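Local coordinates for protein arginine kinase (Anthopleura japonica, PDB 4RF6) that catalyses the reversible transfer of a phosphoryl group from ATP to L-arginine, giving phosphoarginine and ADP, as a monomer built of two tandem phosphagen kinase units, at residues K173-S178 with I217-D222; K49-G54 with A76-S81; E154-V159 with V227-E232. All blocks are in the same frame, centred on the assembly; numbering follows the deposited sequence.

Contact 1: residues K173-S178 with I217-D222; sequences KYYPLS and IYHNND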
ATOM      1  N   LYS A 173      10.146  16.396  -8.229  1.00 27.62           N
ATOM      2  CA  LYS A 173      11.546  16.818  -8.203  1.00 30.69           C
ATOM      3  C   LYS A 173      12.437  15.868  -9.004  1.00 28.70           C
ATOM      4  O   LYS A 173      12.148  14.669  -9.105  1.00 27.47           O
ATOM      5  CB  LYS A 173      12.019  16.913  -6.744  1.00 40.60           C
ATOM      6  CG  LYS A 173      13.530  16.819  -6.510  1.00 49.06           C
ATOM      7  CD  LYS A 173      14.235  18.164  -6.647  1.00 54.18           C
ATOM      8  CE  LYS A 173      15.478  18.232  -5.762  1.00 56.45           C
ATOM      9  NZ  LYS A 173      16.501  17.205  -6.119  1.00 58.21           N
ATOM     10  N   TYR A 174      13.507  16.406  -9.586  1.00 25.97           N
ATOM     11  CA  TYR A 174      14.484  15.591 -10.300  1.00 24.77           C
ATOM     12  C   TYR A 174      15.759  15.398  -9.478  1.00 25.03           C
ATOM     13  O   TYR A 174      16.232  16.336  -8.825  1.00 25.19           O
ATOM     14  CB  TYR A 174      14.818  16.223 -11.652  1.00 24.66           C
ATOM     15  CG  TYR A 174      15.904  15.486 -12.399  1.00 24.73           C
ATOM     16  CD1 TYR A 174      15.654  14.248 -12.974  1.00 24.03           C
ATOM     17  CD2 TYR A 174      17.178  16.025 -12.521  1.00 24.60           C
ATOM     18  CE1 TYR A 174      16.636  13.563 -13.652  1.00 24.31           C
ATOM     19  CE2 TYR A 174      18.176  15.349 -13.199  1.00 24.22           C
ATOM     20  CZ  TYR A 174      17.896  14.116 -13.766  1.00 25.72           C
ATOM     21  OH  TYR A 174      18.876  13.431 -14.446  1.00 26.81           O
ATOM     22  N   TYR A 175      16.294  14.177  -9.496  1.00 22.31           N
ATOM     23  CA  TYR A 175      17.543  13.860  -8.811  1.00 22.19           C
ATOM     24  C   TYR A 175      18.519  13.224  -9.784  1.00 21.43           C
ATOM     25  O   TYR A 175      18.361  12.054 -10.147  1.00 22.40           O
ATOM     26  CB  TYR A 175      17.306  12.879  -7.659  1.00 26.12           C
ATOM     27  CG  TYR A 175      16.182  13.260  -6.726  1.00 28.34           C
ATOM     28  CD1 TYR A 175      14.868  12.899  -7.010  1.00 30.43           C
ATOM     29  CD2 TYR A 175      16.431  13.970  -5.560  1.00 30.09           C
ATOM     30  CE1 TYR A 175      13.837  13.238  -6.159  1.00 34.65           C
ATOM     31  CE2 TYR A 175      15.406  14.313  -4.703  1.00 34.70           C
ATOM     32  CZ  TYR A 175      14.113  13.943  -5.004  1.00 37.32           C
ATOM     33  OH  TYR A 175      13.088  14.290  -4.155  1.00 40.37           O
ATOM     34  N   PRO A 176      19.534  13.984 -10.220  1.00 23.07           N
ATOM     35  CA  PRO A 176      20.566  13.370 -11.064  1.00 23.53           C
ATOM     36  C   PRO A 176      21.365  12.351 -10.257  1.00 22.06           C
ATOM     37  O   PRO A 176      21.576  12.577  -9.067  1.00 22.35           O
ATOM     38  CB  PRO A 176      21.465  14.559 -11.437  1.00 23.44           C
ATOM     39  CG  PRO A 176      21.236  15.576 -10.358  1.00 22.45           C
ATOM     40  CD  PRO A 176      19.793  15.416  -9.968  1.00 23.87           C
ATOM     41  N   LEU A 177      21.792  11.251 -10.870  1.00 21.63           N
ATOM     42  CA  LEU A 177      22.656  10.300 -10.169  1.00 20.44           C
ATOM     43  C   LEU A 177      24.023  10.922  -9.885  1.00 25.02           C
ATOM     44  O   LEU A 177      24.622  10.698  -8.827  1.00 26.51           O
ATOM     45  CB  LEU A 177      22.819   8.997 -10.952  1.00 19.92           C
ATOM     46  CG  LEU A 177      21.583   8.113 -11.149  1.00 23.07           C
ATOM     47  CD1 LEU A 177      21.983   6.689 -11.504  1.00 22.68           C
ATOM     48  CD2 LEU A 177      20.706   8.104  -9.918  1.00 21.55           C
ATOM     49  N   SER A 178      24.516  11.696 -10.843  1.00 26.53           N
ATOM     50  CA  SER A 178      25.782  12.400 -10.692  0.61 26.67           C
ATOM     51  C   SER A 178      25.646  13.521  -9.666  1.00 27.58           C
ATOM     52  O   SER A 178      24.855  14.449  -9.852  1.00 27.63           O
ATOM     53  CB  SER A 178      26.225  12.969 -12.040  0.61 27.10           C
ATOM     54  OG  SER A 178      26.320  11.941 -13.009  0.61 26.27           O
ATOM     55  N   ILE A 217      16.630  10.435 -11.809  1.00 18.97           N
ATOM     56  CA  ILE A 217      15.356   9.933 -11.321  1.00 17.94           C
ATOM     57  C   ILE A 217      14.411  11.097 -11.022  1.00 19.23           C
ATOM     58  O   ILE A 217      14.787  12.039 -10.321  1.00 20.35           O
ATOM     59  CB  ILE A 217      15.572   9.089 -10.054  1.00 16.11           C
ATOM     60  CG1 ILE A 217      16.380   7.833 -10.395  1.00 19.39           C
ATOM     61  CG2 ILE A 217      14.246   8.713  -9.413  1.00 15.50           C
ATOM     62  CD1 ILE A 217      16.885   7.074  -9.184  1.00 22.90           C
ATOM     63  N   TYR A 218      13.200  11.040 -11.576  1.00 17.40           N
ATOM     64  CA  TYR A 218      12.154  12.015 -11.266  1.00 17.27           C
ATOM     65  C   TYR A 218      10.958  11.295 -10.661  1.00 18.45           C
ATOM     66  O   TYR A 218      10.566  10.225 -11.137  1.00 17.26           O
ATOM     67  CB  TYR A 218      11.708  12.752 -12.534  1.00 18.78           C
ATOM     68  CG  TYR A 218      10.582  13.760 -12.332  1.00 23.24           C
ATOM     69  CD1 TYR A 218      10.858  15.098 -12.068  1.00 22.35           C
ATOM     70  CD2 TYR A 218       9.245  13.377 -12.431  1.00 23.52           C
ATOM     71  CE1 TYR A 218       9.837  16.023 -11.888  1.00 23.89           C
ATOM     72  CE2 TYR A 218       8.216  14.292 -12.254  1.00 24.86           C
ATOM     73  CZ  TYR A 218       8.520  15.611 -11.982  1.00 25.17           C
ATOM     74  OH  TYR A 218       7.507  16.522 -11.808  1.00 27.29           O
ATOM     75  N   HIS A 219      10.378  11.872  -9.614  1.00 19.03           N
ATOM     76  CA  HIS A 219       9.105  11.366  -9.109  1.00 20.99           C
ATOM     77  C   HIS A 219       8.199  12.508  -8.666  1.00 23.80           C
ATOM     78  O   HIS A 219       8.680  13.562  -8.239  1.00 24.15           O
ATOM     79  CB  HIS A 219       9.316  10.350  -7.977  1.00 16.43           C
ATOM     80  CG  HIS A 219       9.825  10.952  -6.704  1.00 21.46           C
ATOM     81  ND1 HIS A 219       9.031  11.706  -5.865  1.00 21.65           N
ATOM     82  CD2 HIS A 219      11.046  10.897  -6.118  1.00 23.61           C
ATOM     83  CE1 HIS A 219       9.744  12.097  -4.821  1.00 22.05           C
ATOM     84  NE2 HIS A 219      10.969  11.620  -4.953  1.00 24.02           N
ATOM     85  N   ASN A 220       6.890  12.313  -8.784  1.00 23.60           N
ATOM     86  CA  ASN A 220       5.953  13.325  -8.304  1.00 26.01           C
ATOM     87  C   ASN A 220       5.870  13.294  -6.779  1.00 26.23           C
ATOM     88  O   ASN A 220       6.344  12.342  -6.146  1.00 21.85           O
ATOM     89  CB  ASN A 220       4.571  13.165  -8.944  1.00 27.26           C
ATOM     90  CG  ASN A 220       3.891  11.860  -8.565  1.00 26.90           C
ATOM     91  OD1 ASN A 220       4.517  10.957  -8.012  1.00 24.57           O
ATOM     92  ND2 ASN A 220       2.596  11.752  -8.878  1.00 22.66           N
ATOM     93  N   ASN A 221       5.279  14.328  -6.187  1.00 25.64           N
ATOM     94  CA  ASN A 221       5.210  14.404  -4.734  1.00 26.54           C
ATOM     95  C   ASN A 221       4.396  13.265  -4.106  1.00 23.89           C
ATOM     96  O   ASN A 221       4.759  12.756  -3.043  1.00 23.93           O
ATOM     97  CB  ASN A 221       4.702  15.779  -4.280  1.00 29.49           C
ATOM     98  CG  ASN A 221       5.573  16.915  -4.783  1.00 34.29           C
ATOM     99  OD1 ASN A 221       6.750  17.008  -4.438  1.00 33.32           O
ATOM    100  ND2 ASN A 221       4.998  17.783  -5.610  1.00 38.05           N
ATOM    101  N   ASP A 222       3.320  12.855  -4.779  1.00 24.84           N
ATOM    102  CA  ASP A 222       2.502  11.728  -4.324  1.00 27.57           C
ATOM    103  C   ASP A 222       3.230  10.394  -4.430  1.00 24.80           C
ATOM    104  O   ASP A 222       2.759   9.387  -3.891  1.00 23.44           O
ATOM    105  CB  ASP A 222       1.209  11.626  -5.137  1.00 31.79           C
ATOM    106  CG  ASP A 222       0.284  12.795  -4.911  1.00 35.19           C
ATOM    107  OD1 ASP A 222       0.358  13.398  -3.821  1.00 36.52           O
ATOM    108  OD2 ASP A 222      -0.515  13.101  -5.824  1.00 35.83           O
TER

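Contact 2: residues K49-G54 with A76-S81; sequences KKTKLG and AGDEES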
ATOM      1  N   LYS A  49      28.998  -4.468 -42.180  1.00 27.90           N
ATOM      2  CA  LYS A  49      28.111  -3.309 -42.258  1.00 26.40           C
ATOM      3  C   LYS A  49      28.144  -2.482 -40.975  1.00 25.80           C
ATOM      4  O   LYS A  49      28.214  -3.034 -39.871  1.00 28.02           O
ATOM      5  CB  LYS A  49      26.673  -3.750 -42.544  1.00 29.40           C
ATOM      6  CG  LYS A  49      26.544  -4.646 -43.768  1.00 34.12           C
ATOM      7  CD  LYS A  49      25.107  -4.711 -44.264  1.00 35.58           C
ATOM      8  CE  LYS A  49      25.001  -5.605 -45.497  1.00 37.19           C
ATOM      9  NZ  LYS A  49      23.608  -5.646 -46.025  1.00 39.07           N
ATOM     10  N   LYS A  50      28.088  -1.159 -41.125  1.00 23.97           N
ATOM     11  CA  LYS A  50      28.055  -0.247 -39.979  1.00 26.48           C
ATOM     12  C   LYS A  50      27.016   0.857 -40.184  1.00 26.24           C
ATOM     13  O   LYS A  50      26.883   1.398 -41.288  1.00 20.48           O
ATOM     14  CB  LYS A  50      29.437   0.375 -39.749  1.00 28.05           C
ATOM     15  CG  LYS A  50      30.518  -0.647 -39.434  1.00 31.48           C
ATOM     16  CD  LYS A  50      31.864  -0.002 -39.194  1.00 33.91           C
ATOM     17  CE  LYS A  50      32.928  -1.066 -38.993  1.00 36.06           C
ATOM     18  NZ  LYS A  50      34.254  -0.599 -39.471  1.00 38.13           N
ATOM     19  N   THR A  51      26.286   1.190 -39.123  1.00 23.02           N
ATOM     20  CA  THR A  51      25.305   2.269 -39.174  1.00 21.37           C
ATOM     21  C   THR A  51      26.022   3.617 -39.164  1.00 22.35           C
ATOM     22  O   THR A  51      27.244   3.667 -38.994  1.00 24.51           O
ATOM     23  CB  THR A  51      24.318   2.197 -37.985  1.00 22.64           C
ATOM     24  OG1 THR A  51      24.961   2.658 -36.789  1.00 23.34           O
ATOM     25  CG2 THR A  51      23.817   0.769 -37.779  1.00 18.99           C
ATOM     26  N   LYS A  52      25.267   4.701 -39.344  1.00 23.14           N
ATOM     27  CA  LYS A  52      25.840   6.046 -39.313  1.00 25.97           C
ATOM     28  C   LYS A  52      26.530   6.324 -37.989  1.00 22.67           C
ATOM     29  O   LYS A  52      27.484   7.100 -37.937  1.00 21.72           O
ATOM     30  CB  LYS A  52      24.770   7.119 -39.548  1.00 31.89           C
ATOM     31  CG  LYS A  52      24.691   7.631 -40.980  1.00 40.36           C
ATOM     32  CD  LYS A  52      23.507   8.577 -41.190  1.00 45.46           C
ATOM     33  CE  LYS A  52      23.831  10.025 -40.819  1.00 49.54           C
ATOM     34  NZ  LYS A  52      22.699  10.934 -41.193  1.00 51.73           N
ATOM     35  N   LEU A  53      26.045   5.701 -36.917  1.00 22.44           N
ATOM     36  CA  LEU A  53      26.647   5.901 -35.599  1.00 26.07           C
ATOM     37  C   LEU A  53      27.832   4.965 -35.385  1.00 25.78           C
ATOM     38  O   LEU A  53      28.463   4.977 -34.325  1.00 26.69           O
ATOM     39  CB  LEU A  53      25.618   5.712 -34.484  1.00 28.42           C
ATOM     40  CG  LEU A  53      24.365   6.581 -34.542  1.00 33.09           C
ATOM     41  CD1 LEU A  53      23.705   6.609 -33.178  1.00 31.75           C
ATOM     42  CD2 LEU A  53      24.670   7.991 -35.012  1.00 35.08           C
ATOM     43  N   GLY A  54      28.130   4.153 -36.396  1.00 24.80           N
ATOM     44  CA  GLY A  54      29.251   3.234 -36.318  1.00 25.04           C
ATOM     45  C   GLY A  54      28.885   1.934 -35.628  1.00 23.24           C
ATOM     46  O   GLY A  54      29.765   1.161 -35.242  1.00 25.01           O
ATOM     47  N   ALA A  76      19.795  -3.023 -29.874  1.00 20.40           N
ATOM     48  CA  ALA A  76      20.004  -2.132 -31.018  1.00 21.64           C
ATOM     49  C   ALA A  76      20.676  -0.841 -30.570  1.00 21.93           C
ATOM     50  O   ALA A  76      20.193  -0.169 -29.656  1.00 18.61           O
ATOM     51  CB  ALA A  76      18.689  -1.829 -31.693  1.00 22.35           C
ATOM     52  N   GLY A  77      21.784  -0.485 -31.212  1.00 23.60           N
ATOM     53  CA  GLY A  77      22.513   0.709 -30.823  1.00 20.46           C
ATOM     54  C   GLY A  77      21.812   1.955 -31.326  1.00 18.91           C
ATOM     55  O   GLY A  77      22.009   3.051 -30.798  1.00 21.18           O
ATOM     56  N   ASP A  78      20.993   1.780 -32.359  1.00 16.76           N
ATOM     57  CA  ASP A  78      20.229   2.882 -32.934  1.00 18.11           C
ATOM     58  C   ASP A  78      19.080   2.342 -33.768  1.00 19.61           C
ATOM     59  O   ASP A  78      18.956   1.126 -33.947  1.00 21.93           O
ATOM     60  CB  ASP A  78      21.127   3.815 -33.773  1.00 15.92           C
ATOM     61  CG  ASP A  78      21.912   3.078 -34.852  1.00 20.67           C
ATOM     62  OD1 ASP A  78      21.570   1.924 -35.175  1.00 26.07           O
ATOM     63  OD2 ASP A  78      22.878   3.665 -35.392  1.00 20.93           O
ATOM     64  N   GLU A  79      18.245   3.246 -34.276  1.00 17.73           N
ATOM     65  CA  GLU A  79      17.108   2.871 -35.106  1.00 23.83           C
ATOM     66  C   GLU A  79      17.572   2.152 -36.367  1.00 21.30           C
ATOM     67  O   GLU A  79      16.967   1.166 -36.792  1.00 21.60           O
ATOM     68  CB  GLU A  79      16.312   4.118 -35.495  1.00 26.58           C
ATOM     69  CG  GLU A  79      15.329   3.910 -36.643  1.00 29.66           C
ATOM     70  CD  GLU A  79      14.374   5.081 -36.805  1.00 36.73           C
ATOM     71  OE1 GLU A  79      13.335   4.919 -37.482  1.00 37.01           O
ATOM     72  OE2 GLU A  79      14.665   6.162 -36.251  1.00 41.48           O
ATOM     73  N   GLU A  80      18.653   2.655 -36.959  1.00 22.74           N
ATOM     74  CA  GLU A  80      19.174   2.097 -38.202  1.00 25.38           C
ATOM     75  C   GLU A  80      19.566   0.630 -38.036  1.00 22.34           C
ATOM     76  O   GLU A  80      19.442  -0.162 -38.975  1.00 21.42           O
ATOM     77  CB  GLU A  80      20.372   2.913 -38.694  1.00 28.17           C
ATOM     78  CG  GLU A  80      20.948   2.436 -40.017  1.00 27.48           C
ATOM     79  CD  GLU A  80      22.130   3.267 -40.478  1.00 29.21           C
ATOM     80  OE1 GLU A  80      22.762   2.880 -41.480  1.00 30.92           O
ATOM     81  OE2 GLU A  80      22.427   4.301 -39.843  1.00 30.33           O
ATOM     82  N   SER A  81      20.031   0.273 -36.842  1.00 19.56           N
ATOM     83  CA  SER A  81      20.396  -1.112 -36.535  1.00 22.27           C
ATOM     84  C   SER A  81      19.259  -2.091 -36.838  1.00 24.06           C
ATOM     85  O   SER A  81      19.494  -3.205 -37.314  1.00 23.26           O
ATOM     86  CB  SER A  81      20.818  -1.245 -35.068  1.00 20.63           C
ATOM     87  OG  SER A  81      22.044  -0.596 -34.830  1.00 21.38           O
TER

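Contact 3: residues E154-V159 with V227-E232; sequences EIEKKV and VWLNEE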
ATOM      1  N   GLU A 154      22.468  15.974 -23.380  1.00 20.37           N
ATOM      2  CA  GLU A 154      21.457  16.806 -24.020  1.00 25.21           C
ATOM      3  C   GLU A 154      20.064  16.229 -23.781  1.00 23.30           C
ATOM      4  O   GLU A 154      19.092  16.965 -23.603  1.00 23.67           O
ATOM      5  CB  GLU A 154      21.742  16.915 -25.518  1.00 28.37           C
ATOM      6  CG  GLU A 154      20.809  17.840 -26.279  1.00 35.03           C
ATOM      7  CD  GLU A 154      21.313  18.122 -27.679  1.00 39.27           C
ATOM      8  OE1 GLU A 154      22.427  18.674 -27.809  1.00 44.30           O
ATOM      9  OE2 GLU A 154      20.602  17.780 -28.644  1.00 38.40           O
ATOM     10  N   ILE A 155      19.978  14.901 -23.777  1.00 22.41           N
ATOM     11  CA  ILE A 155      18.720  14.210 -23.500  1.00 23.45           C
ATOM     12  C   ILE A 155      18.262  14.473 -22.066  1.00 22.19           C
ATOM     13  O   ILE A 155      17.112  14.845 -21.843  1.00 21.23           O
ATOM     14  CB  ILE A 155      18.847  12.690 -23.732  1.00 22.31           C
ATOM     15  CG1 ILE A 155      18.887  12.370 -25.227  1.00 26.83           C
ATOM     16  CG2 ILE A 155      17.691  11.947 -23.081  1.00 19.18           C
ATOM     17  CD1 ILE A 155      19.418  10.970 -25.539  1.00 26.42           C
ATOM     18  N   GLU A 156      19.160  14.273 -21.103  1.00 19.65           N
ATOM     19  CA  GLU A 156      18.845  14.531 -19.700  1.00 22.29           C
ATOM     20  C   GLU A 156      18.319  15.952 -19.541  1.00 25.51           C
ATOM     21  O   GLU A 156      17.293  16.184 -18.894  1.00 23.14           O
ATOM     22  CB  GLU A 156      20.079  14.350 -18.812  1.00 22.35           C
ATOM     23  CG  GLU A 156      19.843  14.753 -17.345  1.00 20.73           C
ATOM     24  CD  GLU A 156      21.122  14.816 -16.520  1.00 23.84           C
ATOM     25  OE1 GLU A 156      21.040  14.656 -15.279  1.00 20.80           O
ATOM     26  OE2 GLU A 156      22.203  15.038 -17.108  1.00 24.95           O
ATOM     27  N   LYS A 157      19.022  16.895 -20.157  1.00 26.16           N
ATOM     28  CA  LYS A 157      18.687  18.307 -20.051  1.00 29.90           C
ATOM     29  C   LYS A 157      17.312  18.629 -20.635  1.00 29.62           C
ATOM     30  O   LYS A 157      16.528  19.369 -20.026  1.00 30.77           O
ATOM     31  CB  LYS A 157      19.760  19.157 -20.735  1.00 34.64           C
ATOM     32  CG  LYS A 157      19.247  20.511 -21.209  1.00 40.80           C
ATOM     33  CD  LYS A 157      20.392  21.444 -21.566  1.00 47.27           C
ATOM     34  CE  LYS A 157      19.880  22.797 -22.040  1.00 51.79           C
ATOM     35  NZ  LYS A 157      20.975  23.814 -22.091  1.00 54.08           N
ATOM     36  N   LYS A 158      17.027  18.087 -21.815  1.00 25.79           N
ATOM     37  CA  LYS A 158      15.740  18.315 -22.464  1.00 28.19           C
ATOM     38  C   LYS A 158      14.609  17.699 -21.658  1.00 27.11           C
ATOM     39  O   LYS A 158      13.561  18.318 -21.478  1.00 28.35           O
ATOM     40  CB  LYS A 158      15.737  17.745 -23.885  1.00 30.01           C
ATOM     41  CG  LYS A 158      16.292  18.710 -24.920  1.00 33.85           C
ATOM     42  CD  LYS A 158      17.075  17.991 -26.003  1.00 35.69           C
ATOM     43  CE  LYS A 158      16.225  17.671 -27.218  1.00 35.93           C
ATOM     44  NZ  LYS A 158      17.028  17.851 -28.472  1.00 34.92           N
ATOM     45  N   VAL A 159      14.830  16.480 -21.175  1.00 23.28           N
ATOM     46  CA  VAL A 159      13.806  15.763 -20.421  1.00 21.54           C
ATOM     47  C   VAL A 159      13.482  16.485 -19.120  1.00 22.45           C
ATOM     48  O   VAL A 159      12.313  16.735 -18.813  1.00 22.55           O
ATOM     49  CB  VAL A 159      14.220  14.302 -20.141  1.00 20.72           C
ATOM     50  CG1 VAL A 159      13.299  13.671 -19.108  1.00 19.44           C
ATOM     51  CG2 VAL A 159      14.195  13.493 -21.428  1.00 17.62           C
ATOM     52  N   VAL A 227      10.089   8.414 -13.121  1.00 16.73           N
ATOM     53  CA  VAL A 227      10.822   8.349 -14.381  1.00 17.40           C
ATOM     54  C   VAL A 227      12.273   7.949 -14.124  1.00 18.95           C
ATOM     55  O   VAL A 227      12.949   8.555 -13.292  1.00 18.47           O
ATOM     56  CB  VAL A 227      10.810   9.703 -15.133  1.00 15.68           C
ATOM     57  CG1 VAL A 227      11.613   9.604 -16.428  1.00 14.76           C
ATOM     58  CG2 VAL A 227       9.378  10.166 -15.419  1.00 13.69           C
ATOM     59  N   TRP A 228      12.741   6.917 -14.821  1.00 18.31           N
ATOM     60  CA  TRP A 228      14.169   6.631 -14.870  1.00 18.86           C
ATOM     61  C   TRP A 228      14.723   7.215 -16.152  1.00 16.93           C
ATOM     62  O   TRP A 228      14.208   6.961 -17.247  1.00 17.83           O
ATOM     63  CB  TRP A 228      14.449   5.135 -14.795  1.00 20.47           C
ATOM     64  CG  TRP A 228      14.296   4.590 -13.414  1.00 23.41           C
ATOM     65  CD1 TRP A 228      13.921   5.283 -12.293  1.00 25.00           C
ATOM     66  CD2 TRP A 228      14.501   3.235 -12.989  1.00 24.72           C
ATOM     67  NE1 TRP A 228      13.887   4.444 -11.204  1.00 21.67           N
ATOM     68  CE2 TRP A 228      14.240   3.174 -11.609  1.00 23.19           C
ATOM     69  CE3 TRP A 228      14.885   2.058 -13.653  1.00 23.72           C
ATOM     70  CZ2 TRP A 228      14.348   1.990 -10.869  1.00 26.06           C
ATOM     71  CZ3 TRP A 228      14.993   0.880 -12.919  1.00 23.15           C
ATOM     72  CH2 TRP A 228      14.724   0.857 -11.546  1.00 25.10           C
ATOM     73  N   LEU A 229      15.767   8.015 -16.015  1.00 17.83           N
ATOM     74  CA  LEU A 229      16.307   8.749 -17.150  1.00 20.23           C
ATOM     75  C   LEU A 229      17.627   8.126 -17.577  1.00 17.83           C
ATOM     76  O   LEU A 229      18.559   8.034 -16.773  1.00 17.78           O
ATOM     77  CB  LEU A 229      16.492  10.213 -16.756  1.00 21.81           C
ATOM     78  CG  LEU A 229      16.831  11.274 -17.792  1.00 27.75           C
ATOM     79  CD1 LEU A 229      16.159  10.977 -19.119  1.00 27.18           C
ATOM     80  CD2 LEU A 229      16.404  12.649 -17.273  1.00 27.50           C
ATOM     81  N   ASN A 230      17.687   7.673 -18.830  1.00 16.99           N
ATOM     82  CA  ASN A 230      18.918   7.148 -19.428  1.00 18.44           C
ATOM     83  C   ASN A 230      19.474   5.887 -18.770  1.00 19.25           C
ATOM     84  O   ASN A 230      20.690   5.698 -18.697  1.00 18.83           O
ATOM     85  CB  ASN A 230      20.003   8.235 -19.497  1.00 20.23           C
ATOM     86  CG  ASN A 230      19.739   9.248 -20.584  1.00 18.98           C
ATOM     87  OD1 ASN A 230      19.231   8.909 -21.650  1.00 19.85           O
ATOM     88  ND2 ASN A 230      20.073  10.508 -20.317  1.00 18.43           N
ATOM     89  N   GLU A 231      18.584   5.031 -18.285  1.00 20.19           N
ATOM     90  CA  GLU A 231      18.995   3.710 -17.824  1.00 19.60           C
ATOM     91  C   GLU A 231      19.155   2.796 -19.051  1.00 21.14           C
ATOM     92  O   GLU A 231      20.145   2.900 -19.783  1.00 20.43           O
ATOM     93  CB  GLU A 231      17.981   3.146 -16.821  1.00 23.05           C
ATOM     94  CG  GLU A 231      18.430   1.882 -16.080  1.00 25.24           C
ATOM     95  CD  GLU A 231      17.516   0.692 -16.340  1.00 28.50           C
ATOM     96  OE1 GLU A 231      17.853  -0.430 -15.900  1.00 29.79           O
ATOM     97  OE2 GLU A 231      16.463   0.882 -16.986  1.00 27.23           O
ATOM     98  N   GLU A 232      18.178   1.930 -19.303  1.00 18.77           N
ATOM     99  CA  GLU A 232      18.259   1.016 -20.442  1.00 19.45           C
ATOM    100  C   GLU A 232      17.732   1.672 -21.721  1.00 19.59           C
ATOM    101  O   GLU A 232      18.165   1.345 -22.833  1.00 22.23           O
ATOM    102  CB  GLU A 232      17.503  -0.281 -20.149  1.00 24.24           C
ATOM    103  CG  GLU A 232      17.508  -1.272 -21.307  1.00 30.42           C
ATOM    104  CD  GLU A 232      16.767  -2.552 -20.986  1.00 33.55           C
ATOM    105  OE1 GLU A 232      16.867  -3.021 -19.834  1.00 33.08           O
ATOM    106  OE2 GLU A 232      16.091  -3.087 -21.890  1.00 34.92           O
TER

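Contact 1: residues K173-S178 with I217-D222
The ring of Tyr175 lies beside that of His219; the planes are only 23° apart, but the rings are displaced until just their margins meet. What touches is the CE1 side of the tyrosine and the NE2 side of the imidazole, with Tyr175 CE1 3.5 Å from His219 NE2. The imidazole is brought there by a chi1 of 70°, which sets CG between the backbone N and the carbonyl carbon, and its rotation is fixed by His219 ND1, which donates to Asn220 O at 2.8 Å on a nearly straight path (175°). Lys173 CG rests on one face of the Tyr175 ring, toward its rim, and the lysine chain then curls so that NZ reaches Tyr174 O.

Beneath these side chains runs an antiparallel pairing. Tyr175 and Ile217 form a hydrogen-bonded pair, Tyr175 N to Ile217 O being short at 2.7 Å, with the return bond from Ile217 N to Tyr175 O. Lys173 and His219 form the next such pair, more loosely: Lys173 N to His219 O is 3.2 Å and the reverse bond is weak. Between them Tyr174 and Tyr218, a non-hydrogen-bonded pair, send their rings to the other face, where Tyr174 CB meets Tyr218 CD1 at 4.1 Å. Past the strand end, Leu177 CD2 packs on Ile217 CD1 at 4.0 Å.

Strand 172-176 is one edge of the antiparallel sheet of the catalytic domain, with 216-220 as its neighbour. On the face of Tyr174 and Tyr218 lies helix 149-163, where Glu156 OE1 is hydrogen-bonded to the hydroxyl of Tyr174, while Tyr218 OH bonds to Leu170 O; on the opposite face helix 182-190 packs against Tyr175 and His219 through Thr184 and Leu188.

Contact 2: residues K49-G54 with A76-S81
Asp78 is the N-cap of helix 79-84, and its carboxylate also ties that helix start to the type I turn Thr51-Gly54 in the small N-terminal domain. The two oxygens divide the work. OD1 takes two donors from opposite faces of the carboxylate plane: Ser81 N at 2.8 Å from Asp78 OD1, the capping bond, and Ser81 OG, 2.6 Å from Asp78 OD1. OD2 uses its syn lone pair for the hydroxyl of Thr51, with Thr51 OG1 2.7 Å from Asp78 OD2. That hydroxyl is itself an acceptor for Ile55 N and, weakly, for Leu53 N, so it links the turn to the helix cap.

Glu80 supplies the second polar tie. Its chain is fully extended, CG anti to the backbone N (chi1 -178°), and runs alongside Thr51, where Glu80 CG lies 3.9 Å from Thr51 CB. Within the turn, Gly54 N closes back on Thr51 O, while the Leu53 side chain slides past that of Asp78 in the opposite direction, with Leu53 CG 3.4 Å from Asp78 OD2. At the end of the glutamate, Lys52 N donates to Glu80 OE2 over 2.9 Å, almost straight at 177° but from above the carboxylate plane.

Contact 3: residues E154-V159 with V227-E232
Ile155 meets the second segment through its CG2 branch, which lies against the amide of Asn230, with Ile155 CG2 3.7 Å from Asn230 OD1. Glu156 offers its backbone and the root of its side chain: Glu156 CA is 3.9 Å from Leu229 CD2, and the glutamate crosses the leucine at about a right angle. With CG anti to the backbone N (chi1 174°) its chain runs on past the leucine toward Tyr174 of the edge strand. One turn after Ile155, Val159 reaches Leu229 tip to tip, Val159 CG1 standing 3.7 Å from Leu229 CD2, and both methyls of the valine touch Leu229 CD1.

No hydrogen bond crosses between the segments. The buried Asn230 amide is held instead by Gly214, whose carbonyl accepts from ND2. Leu229 is also packed by Leu235 and Tyr174, so the leucine lies between helix 149-163 and neighbouring strands of the sheet. Just beyond, Glu231 pairs with Arg236, a predicted ATP-binding residue, and Glu232 probably binds the arginine substrate, as in related phosphagen kinases. Helix 149-163 thus packs on the antiparallel sheet of the phosphagen kinase catalytic domain, where strand 225-229 leads into the putative guanidino-substrate site.

Overall arrangement
All three contacts belong to the first of the two tandem repeats. Contact 2 comes first along the chain, within the small N-terminal domain; contacts 1 and 3 follow in the catalytic domain, with the 154-159/227-232 pairing enclosing the 173-178/217-222 pairing in sequence. Those two are neighbours, their centres about 11 Å apart, joined through adjacent strands 216-220 and 225-229 of one eight-stranded sheet and through helix 149-163 on its face. Contact 2 stands apart, its centre about 20 Å from that of contact 3 and 31 Å from that of contact 1. Together they sample both domains, between which phosphagen kinases bind their substrates.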